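Long-range contacts in obscurin (Homo sapiens, PDB 4C4K), which is a giant muscle protein with RhoGEF and protein kinase regions, whose first immunoglobulin domain probably binds a partner protein: residues D21-C26 with L59-I64; R6-P11 with Q27-P32. All blocks are in the same frame, centred on the assembly; numbering follows the deposited sequence.

Interaction 1: residues D21-C26 with L59-I64. With EDO (1,2-ethanediol), chain G; EDO (1,2-ethanediol), chain D; EDO (1,2-ethanediol), chain F.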
loop_
_atom_site.group_PDB
_atom_site.type_symbol
_atom_site.label_atom_id
_atom_site.label_comp_id
_atom_site.label_asym_id
_atom_site.label_seq_id
_atom_site.Cartn_x
_atom_site.Cartn_y
_atom_site.Cartn_z
ATOM N N ASP A 21 -19.511 6.053 10.601
ATOM C CA ASP A 21 -18.904 6.424 9.320
ATOM C C ASP A 21 -17.391 6.383 9.381
ATOM O O ASP A 21 -16.804 6.651 10.438
ATOM C CB ASP A 21 -19.357 7.831 8.908
ATOM C CG ASP A 21 -20.855 8.057 9.022
ATOM O OD1 ASP A 21 -21.587 7.643 8.109
ATOM O OD2 ASP A 21 -21.306 8.495 10.096
ATOM N N ALA A 22 -16.752 6.089 8.229
ATOM C CA ALA A 22 -15.311 6.052 8.146
ATOM C C ALA A 22 -14.851 6.856 6.940
ATOM O O ALA A 22 -15.584 6.991 5.979
ATOM C CB ALA A 22 -14.822 4.608 8.032
ATOM N N THR A 23 -13.631 7.373 6.990
ATOM C CA THR A 23 -13.020 8.053 5.861
ATOM C C THR A 23 -11.609 7.560 5.738
ATOM O O THR A 23 -10.910 7.377 6.738
ATOM C CB THR A 23 -13.253 9.582 5.827
ATOM O OG1 THR A 23 -12.854 10.066 4.556
ATOM C CG2 THR A 23 -12.501 10.319 6.898
ATOM N N LEU A 24 -11.231 7.267 4.500
ATOM C CA LEU A 24 -9.946 6.730 4.086
ATOM C C LEU A 24 -9.345 7.751 3.144
ATOM O O LEU A 24 -10.018 8.210 2.221
ATOM C CB LEU A 24 -10.175 5.378 3.353
ATOM C CG LEU A 24 -10.329 4.077 4.225
ATOM C CD1 LEU A 24 -11.460 4.158 5.250
ATOM C CD2 LEU A 24 -10.544 2.871 3.358
ATOM N N SER A 25 -8.099 8.152 3.394
ATOM C CA SER A 25 -7.446 9.143 2.540
ATOM C C SER A 25 -5.954 8.917 2.397
ATOM O O SER A 25 -5.321 8.269 3.245
ATOM C CB SER A 25 -7.693 10.558 3.067
ATOM O OG SER A 25 -7.004 10.726 4.290
ATOM N N CYS A 26 -5.401 9.466 1.315
ATOM C CA CYS A 26 -3.968 9.484 1.041
ATOM C C CYS A 26 -3.594 10.560 0.045
ATOM O O CYS A 26 -4.432 11.046 -0.707
ATOM C CB CYS A 26 -3.452 8.121 0.610
ATOM S SG CYS A 26 -4.372 7.410 -0.752
ATOM N N LEU A 59 -4.844 14.973 -2.934
ATOM C CA LEU A 59 -5.432 14.221 -1.823
ATOM C C LEU A 59 -6.688 13.521 -2.345
ATOM O O LEU A 59 -7.517 14.142 -3.016
ATOM C CB LEU A 59 -5.675 15.139 -0.586
ATOM C CG LEU A 59 -6.279 14.537 0.740
ATOM C CD1 LEU A 59 -5.349 13.503 1.391
ATOM C CD2 LEU A 59 -6.536 15.636 1.778
ATOM N N TYR A 60 -6.753 12.201 -2.131
ATOM C CA TYR A 60 -7.817 11.295 -2.607
ATOM C C TYR A 60 -8.516 10.647 -1.430
ATOM O O TYR A 60 -7.865 10.171 -0.504
ATOM C CB TYR A 60 -7.235 10.228 -3.543
ATOM C CG TYR A 60 -6.577 10.828 -4.764
ATOM C CD1 TYR A 60 -5.285 11.346 -4.700
ATOM C CD2 TYR A 60 -7.240 10.878 -5.983
ATOM C CE1 TYR A 60 -4.663 11.880 -5.826
ATOM C CE2 TYR A 60 -6.629 11.417 -7.119
ATOM C CZ TYR A 60 -5.347 11.936 -7.027
ATOM O OH TYR A 60 -4.727 12.469 -8.129
ATOM N N ARG A 61 -9.840 10.595 -1.494
ATOM C CA ARG A 61 -10.661 10.122 -0.395
ATOM C C ARG A 61 -11.709 9.085 -0.808
ATOM O O ARG A 61 -12.316 9.164 -1.882
ATOM C CB ARG A 61 -11.351 11.350 0.243
ATOM C CG ARG A 61 -12.143 11.108 1.538
ATOM C CD ARG A 61 -12.590 12.421 2.203
ATOM N NE ARG A 61 -11.427 13.300 2.399
ATOM C CZ ARG A 61 -10.517 13.159 3.361
ATOM N NH1 ARG A 61 -10.679 12.244 4.312
ATOM N NH2 ARG A 61 -9.469 13.969 3.412
ATOM N N LEU A 62 -11.919 8.123 0.099
ATOM C CA LEU A 62 -12.994 7.151 0.115
ATOM C C LEU A 62 -13.704 7.290 1.460
ATOM O O LEU A 62 -13.122 6.959 2.491
ATOM C CB LEU A 62 -12.508 5.703 -0.086
ATOM C CG LEU A 62 -13.613 4.606 0.082
ATOM C CD1 LEU A 62 -14.842 4.883 -0.841
ATOM C CD2 LEU A 62 -13.042 3.225 -0.158
ATOM N N THR A 63 -14.962 7.777 1.452
ATOM C CA THR A 63 -15.740 7.882 2.688
ATOM C C THR A 63 -16.786 6.789 2.660
ATOM O O THR A 63 -17.446 6.612 1.649
ATOM C CB THR A 63 -16.392 9.276 2.833
ATOM O OG1 THR A 63 -15.350 10.243 2.910
ATOM C CG2 THR A 63 -17.274 9.382 4.078
ATOM N N ILE A 64 -16.944 6.069 3.763
ATOM C CA ILE A 64 -17.949 4.993 3.866
ATOM C C ILE A 64 -18.970 5.422 4.881
ATOM O O ILE A 64 -18.608 5.662 6.032
ATOM C CB ILE A 64 -17.294 3.612 4.210
ATOM C CG1 ILE A 64 -16.137 3.323 3.224
ATOM C CG2 ILE A 64 -18.347 2.484 4.180
ATOM C CD1 ILE A 64 -15.163 2.147 3.620
HETATM C C1 EDO G . -11.023 15.148 -0.956
HETATM O O1 EDO G . -12.058 14.812 -0.060
HETATM C C2 EDO G . -9.729 14.916 -0.202
HETATM O O2 EDO G . -9.755 15.672 1.015
HETATM C C1 EDO D . -19.796 9.268 14.285
HETATM O O1 EDO D . -21.120 9.628 13.917
HETATM C C2 EDO D . -18.846 9.616 13.126
HETATM O O2 EDO D . -19.212 8.804 12.042
HETATM C C1 EDO F . -11.069 9.614 -6.035
HETATM O O1 EDO F . -10.773 9.554 -7.417
HETATM C C2 EDO F . -10.390 8.415 -5.349
HETATM O O2 EDO F . -10.654 8.497 -3.963
#

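Interaction 2: residues R6-P11 with Q27-P32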
loop_
_atom_site.group_PDB
_atom_site.type_symbol
_atom_site.label_atom_id
_atom_site.label_comp_id
_atom_site.label_asym_id
_atom_site.label_seq_id
_atom_site.Cartn_x
_atom_site.Cartn_y
_atom_site.Cartn_z
ATOM N N ARG A 6 3.519 8.106 -6.741
ATOM C CA ARG A 6 4.099 7.937 -5.418
ATOM C C ARG A 6 3.133 8.380 -4.330
ATOM O O ARG A 6 2.505 9.417 -4.458
ATOM C CB ARG A 6 5.418 8.764 -5.319
ATOM C CG ARG A 6 6.115 8.605 -3.969
ATOM C CD ARG A 6 6.923 9.808 -3.524
ATOM N NE ARG A 6 8.292 9.784 -4.050
ATOM C CZ ARG A 6 9.232 8.923 -3.676
ATOM N NH1 ARG A 6 8.962 7.981 -2.778
ATOM N NH2 ARG A 6 10.446 8.989 -4.201
ATOM N N PHE A 7 3.040 7.602 -3.251
ATOM C CA PHE A 7 2.290 7.972 -2.058
ATOM C C PHE A 7 3.210 8.855 -1.209
ATOM O O PHE A 7 4.255 8.385 -0.750
ATOM C CB PHE A 7 1.884 6.732 -1.264
ATOM C CG PHE A 7 0.750 5.949 -1.870
ATOM C CD1 PHE A 7 -0.565 6.233 -1.538
ATOM C CD2 PHE A 7 0.999 4.905 -2.757
ATOM C CE1 PHE A 7 -1.615 5.483 -2.073
ATOM C CE2 PHE A 7 -0.056 4.169 -3.313
ATOM C CZ PHE A 7 -1.354 4.479 -2.990
ATOM N N LEU A 8 2.882 10.144 -1.089
ATOM C CA LEU A 8 3.640 11.081 -0.257
ATOM C C LEU A 8 3.444 10.733 1.237
ATOM O O LEU A 8 4.384 10.870 2.018
ATOM C CB LEU A 8 3.199 12.535 -0.517
ATOM C CG LEU A 8 3.698 13.230 -1.801
ATOM C CD1 LEU A 8 2.950 14.524 -2.022
ATOM C CD2 LEU A 8 5.170 13.533 -1.737
ATOM N N THR A 9 2.228 10.282 1.634
ATOM C CA THR A 9 1.937 9.888 3.026
ATOM C C THR A 9 1.225 8.525 3.091
ATOM O O THR A 9 0.569 8.122 2.144
ATOM C CB THR A 9 1.146 10.981 3.788
ATOM O OG1 THR A 9 -0.048 11.317 3.080
ATOM C CG2 THR A 9 1.971 12.225 4.086
ATOM N N ARG A 10 1.340 7.830 4.210
ATOM C CA ARG A 10 0.694 6.538 4.422
ATOM C C ARG A 10 -0.837 6.630 4.256
ATOM O O ARG A 10 -1.420 7.637 4.683
ATOM C CB ARG A 10 1.068 5.957 5.805
ATOM C CG ARG A 10 0.978 6.920 6.983
ATOM C CD ARG A 10 0.566 6.206 8.272
ATOM N NE ARG A 10 -0.632 5.386 8.068
ATOM C CZ ARG A 10 -1.057 4.436 8.894
ATOM N NH1 ARG A 10 -0.384 4.164 10.007
ATOM N NH2 ARG A 10 -2.143 3.734 8.601
ATOM N N PRO A 11 -1.512 5.624 3.630
ATOM C CA PRO A 11 -2.987 5.690 3.546
ATOM C C PRO A 11 -3.537 5.590 4.957
ATOM O O PRO A 11 -2.953 4.905 5.801
ATOM C CB PRO A 11 -3.367 4.472 2.702
ATOM C CG PRO A 11 -2.215 3.524 2.864
ATOM C CD PRO A 11 -0.988 4.346 3.096
ATOM N N GLN A 27 -2.325 10.921 0.051
ATOM C CA GLN A 27 -1.762 11.937 -0.798
ATOM C C GLN A 27 -0.902 11.246 -1.828
ATOM O O GLN A 27 0.007 10.486 -1.473
ATOM C CB GLN A 27 -0.942 12.906 0.045
ATOM C CG GLN A 27 -0.596 14.167 -0.723
ATOM C CD GLN A 27 -0.040 15.242 0.158
ATOM O OE1 GLN A 27 0.413 14.999 1.280
ATOM N NE2 GLN A 27 -0.072 16.459 -0.343
ATOM N N ILE A 28 -1.240 11.451 -3.109
ATOM C CA ILE A 28 -0.580 10.778 -4.236
ATOM C C ILE A 28 -0.159 11.802 -5.302
ATOM O O ILE A 28 -0.973 12.632 -5.688
ATOM C CB ILE A 28 -1.543 9.712 -4.868
ATOM C CG1 ILE A 28 -2.057 8.665 -3.845
ATOM C CG2 ILE A 28 -0.890 9.033 -6.072
ATOM C CD1 ILE A 28 -3.361 7.954 -4.236
ATOM N N VAL A 29 1.061 11.659 -5.856
ATOM C CA VAL A 29 1.571 12.523 -6.933
ATOM C C VAL A 29 2.096 11.648 -8.070
ATOM O O VAL A 29 2.451 10.494 -7.835
ATOM C CB VAL A 29 2.642 13.563 -6.467
ATOM C CG1 VAL A 29 2.028 14.660 -5.584
ATOM C CG2 VAL A 29 3.844 12.891 -5.790
ATOM N N GLY A 30 2.135 12.210 -9.270
ATOM C CA GLY A 30 2.617 11.543 -10.466
ATOM C C GLY A 30 2.485 12.450 -11.659
ATOM O O GLY A 30 1.694 13.394 -11.629
ATOM N N ASN A 31 3.285 12.196 -12.702
ATOM C CA ASN A 31 3.236 13.013 -13.910
ATOM C C ASN A 31 3.233 12.100 -15.147
ATOM O O ASN A 31 4.238 11.424 -15.383
ATOM C CB ASN A 31 4.372 14.051 -13.914
ATOM C CG ASN A 31 4.322 15.040 -15.053
ATOM O OD1 ASN A 31 3.278 15.292 -15.665
ATOM N ND2 ASN A 31 5.463 15.643 -15.344
ATOM N N PRO A 32 2.104 11.959 -15.891
ATOM C CA PRO A 32 0.790 12.651 -15.760
ATOM C C PRO A 32 0.029 12.321 -14.467
ATOM O O PRO A 32 0.360 11.346 -13.786
ATOM C CB PRO A 32 0.004 12.138 -16.981
ATOM C CG PRO A 32 1.055 11.687 -17.952
ATOM C CD PRO A 32 2.098 11.067 -17.066
#

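Interaction 1: residues D21-C26 with L59-I64
T23, T63 and R61 share one polar cluster on the outer face of the sheet. R61 runs out with CG anti to the backbone N (chi1 -173°) and bends at chi3 (-54°), which turns its guanidinium group back over the neighbouring strand. R61 NH1 then donates to T23 OG1 at 3.1 Å, a nearly straight bond (165° at the hydrogen) in the plane of the guanidinium group. T23 carries OG1 on the side of the partner strand, and the same oxygen hydrogen-bonds T63 OG1 at 3.0 Å. S25 lies under one face of the guanidinium group, its CB 3.6 Å from R61 NH1. The far edge of that group, NE and NH2, is held by a 1,2-ethanediol, probably from the crystallisation liquor, with R61 NH2 3.0 Å from its O2. L59 closes this row: CD1 leans across to the backbone and reaches C26 O at 3.4 Å. The strands themselves are antiparallel, and three hydrogen-bonded pairs, A22 with I64, L24 with L62 and C26 with Y60, supply six backbone bonds, among them L24 N to L62 O at 2.8 Å. These three pairs turn their side chains to the other face. There L24 and L62 meet at CB, 4.2 Å apart, and both pack on W38 and Y75, while C26 packs on C77; these are residues of the opposing sheet of the immunoglobulin sandwich. The two strands correspond to B and E of the I-set fold. The chemistry is thus divided by face: apolar groups fill the space between the sheets, whereas outside a charged group is tied to a hydroxyl pair, and the two bonds on T23 OG1 probably hold that side chain in its rotamer.

Interaction 2: residues R6-P11 with Q27-P32
R6 N donates to V29 O at 2.8 Å, and V29 N returns a bond to R6 O, so that R6 and V29 form an antiparallel hydrogen-bonded pair. A third backbone bond, clearly bent, runs from L8 N to Q27 O at 2.9 Å. F7 CA adds a CA-H...O contact to the same Q27 O at 3.4 Å. Between these bonds, F7 and I28 form a non-hydrogen-bonded pair whose side chains run alongside each other toward the interior. CD1 and CE1 of F7 both touch I28 CG1, CD1 at 3.7 Å. Both residues pack against C77. This is the first hairpin of the immunoglobulin I-set domain, the edge strand 3-14 laid along 22-31; the edge strand is broken by a bulge or short loop and then pairs again with 22-31 at S25 and T23, while F7 reaches A86 and A88 of strand 84-92, in the second sheet, by its side chain alone. On the outer face the contact is mostly apolar. L8 CD1 lies between V29 CG1, 3.7 Å away, and the methylene Q27 CG, 3.8 Å away, with the amide carbon CD just beyond. Q27 can offer that stem because CG is anti to the backbone N (chi1 -167°) and the chain stays extended, leaving its NE2 to make a weak hydrogen bond with D58. T9 OG1 comes up to Q27 CB at 3.5 Å, a plain van der Waals touch. Past this point the segments part: R10 curls back so that NE and NH2 both donate, side-on, to P11 O. The charged end of R6 leads away from V29 and Q27, and its partner lies outside both segments: NH1 forms a salt bridge with an acidic side chain of the chain of another protein.

How the interactions relate
Both interactions use strand 22-31, each pairing a different half of it: interaction 1 joins its first half to 59-64, near the middle of the sheet, and interaction 2 joins its second half to the edge strand 3-14. Their centres are about 15 Å apart, yet they meet in the interior, where C26 SG packs on F7 CE1 at 3.6 Å. Interaction 1 lies close to the centre of the chain, is partly buried, with its apolar face in the core, and has regular backbone bonding plus a polar cluster outside. Interaction 2 is further out, has half as many backbone bonds and more apolar side-chain contact; toward the chain of another protein R6 makes a salt bridge, R10 only a long, weak ion pair.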